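Local coordinates for insecticidal crystal protein Cry35Ab1 (Bacillus thuringiensis, PDB 4JP0) that acts together with Cry34Ab1 as a binary insecticidal toxin against western corn rootworm, probably targeting the larval midgut epithelium, at residues I191-N194 against T195-K198. Numbering follows the deposited sequence.
Sequences IDKN and TQIK
Asp192 and Thr195 meet at the first turn of helix 193-199, where Asp192 is the N-cap. From CB, the aspartate turns its CG between its own backbone N and carbonyl carbon (chi1 73°), which brings the carboxylate back over the start of the helix. Asp192 CG passes 3.1 Å from Thr195 OG1, and the two oxygens then divide the work. Asp192 OD2 takes the backbone N of Thr195 at 2.8 Å, the amide coming from above the carboxylate plane, 48° out of it. Asp192 OD1 accepts from Thr195 OG1 at 2.5 Å, a bond at the short end of the hydroxyl-carboxylate range. The threonine hydroxyl can get there because it stands beside its own backbone N, on the side facing the cap. One residue thus gives both its amide and its hydroxyl to a single carboxylate.

Behind the cap, the helical ladder begins with Gln196 N on Asp192 O, followed by Ile197 N on Lys193 O. Ile191, just before the cap, lays its extended CG1 arm against this turn at about a right angle to the Gln196 side chain, with CD1 3.9 Å from Gln196 CA.

Gln196 runs out extended beyond CG, and its amide ends among polar partners. Gln196 OE1 accepts from water 1 at 2.7 Å, and that water also donates to Lys193 O; a second water accepts from Lys193 NZ and probably donates to OE1, though it has other acceptors to choose from. NE2 bonds to Tyr203 OH on strand 202-221, tying the helix to the four-stranded antiparallel sheet within the P42 insecticidal crystal toxin range. The side chains of Asn194 and Ile197 touch the loop at Cys67, within the ricin B-type lectin range, so this short helix also packs against the lectin-like part. At its start, the negative carboxylate probably interacts favourably with the helix dipole besides satisfying an amide that has no preceding turn to bond to.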
loop_
_atom_site.group_PDB
_atom_site.type_symbol
_atom_site.label_atom_id
_atom_site.label_comp_id
_atom_site.label_asym_id
_atom_site.label_seq_id
_atom_site.Cartn_x
_atom_site.Cartn_y
_atom_site.Cartn_z
ATOM N N ILE A 191 10.799 14.892 7.152
ATOM C CA ILE A 191 9.901 15.626 8.045
ATOM C C ILE A 191 10.006 14.996 9.412
ATOM O O ILE A 191 10.168 13.799 9.485
ATOM C CB ILE A 191 8.442 15.545 7.541
ATOM C CG1 ILE A 191 7.534 16.479 8.349
ATOM C CG2 ILE A 191 7.909 14.140 7.606
ATOM C CD1 ILE A 191 6.173 16.600 7.752
ATOM N N ASP A 192 9.911 15.766 10.482
ATOM C CA ASP A 192 9.972 15.175 11.809
ATOM C C ASP A 192 8.658 14.488 12.188
ATOM O O ASP A 192 7.629 14.829 11.692
ATOM C CB ASP A 192 10.369 16.169 12.890
ATOM C CG ASP A 192 9.297 17.126 13.201
ATOM O OD1 ASP A 192 9.196 18.121 12.534
ATOM O OD2 ASP A 192 8.544 16.911 14.096
ATOM N N LYS A 193 8.768 13.524 13.091
ATOM C CA LYS A 193 7.624 12.690 13.373
ATOM C C LYS A 193 6.486 13.511 13.973
ATOM O O LYS A 193 5.331 13.283 13.665
ATOM C CB LYS A 193 8.039 11.532 14.291
ATOM C CG LYS A 193 8.576 10.301 13.487
ATOM C CD LYS A 193 9.189 9.254 14.357
ATOM C CE LYS A 193 9.669 8.055 13.489
ATOM N NZ LYS A 193 8.501 7.317 13.019
ATOM N N ASN A 194 6.804 14.450 14.850
ATOM C CA ASN A 194 5.738 15.210 15.501
ATOM C C ASN A 194 5.018 16.089 14.507
ATOM O O ASN A 194 3.800 16.177 14.533
ATOM C CB ASN A 194 6.250 16.000 16.730
ATOM C CG ASN A 194 6.705 15.076 17.864
ATOM O OD1 ASN A 194 6.322 13.909 17.902
ATOM N ND2 ASN A 194 7.578 15.576 18.762
ATOM N N THR A 195 5.765 16.693 13.588
ATOM C CA THR A 195 5.153 17.531 12.589
ATOM C C THR A 195 4.358 16.678 11.600
ATOM O O THR A 195 3.293 17.081 11.128
ATOM C CB THR A 195 6.207 18.323 11.830
ATOM O OG1 THR A 195 6.954 19.112 12.766
ATOM C CG2 THR A 195 5.532 19.367 10.950
ATOM N N GLN A 196 4.903 15.502 11.304
ATOM C CA GLN A 196 4.243 14.521 10.467
ATOM C C GLN A 196 2.817 14.158 10.936
ATOM O O GLN A 196 1.838 14.228 10.178
ATOM C CB GLN A 196 5.111 13.251 10.413
ATOM C CG GLN A 196 4.598 12.227 9.422
ATOM C CD GLN A 196 5.322 10.910 9.506
ATOM O OE1 GLN A 196 5.451 10.353 10.594
ATOM N NE2 GLN A 196 5.796 10.396 8.356
ATOM N N ILE A 197 2.697 13.743 12.184
ATOM C CA ILE A 197 1.390 13.350 12.662
ATOM C C ILE A 197 0.398 14.540 12.754
ATOM O O ILE A 197 -0.800 14.341 12.685
ATOM C CB ILE A 197 1.492 12.582 14.004
ATOM C CG1 ILE A 197 0.236 11.714 14.188
ATOM C CG2 ILE A 197 1.668 13.567 15.174
ATOM C CD1 ILE A 197 0.416 10.600 15.205
ATOM N N LYS A 198 0.906 15.758 12.950
ATOM C CA LYS A 198 0.046 16.923 13.061
ATOM C C LYS A 198 -0.464 17.424 11.727
ATOM O O LYS A 198 -1.557 18.009 11.664
ATOM C CB LYS A 198 0.788 18.065 13.789
ATOM C CG LYS A 198 0.795 17.832 15.258
ATOM C CD LYS A 198 1.750 18.757 16.007
ATOM C CE LYS A 198 1.259 20.156 16.091
ATOM N NZ LYS A 198 2.429 21.086 16.266
HETATM O O HOH W 1 4.640 10.313 13.179
HETATM O O HOH W 2 6.731 8.151 10.606
#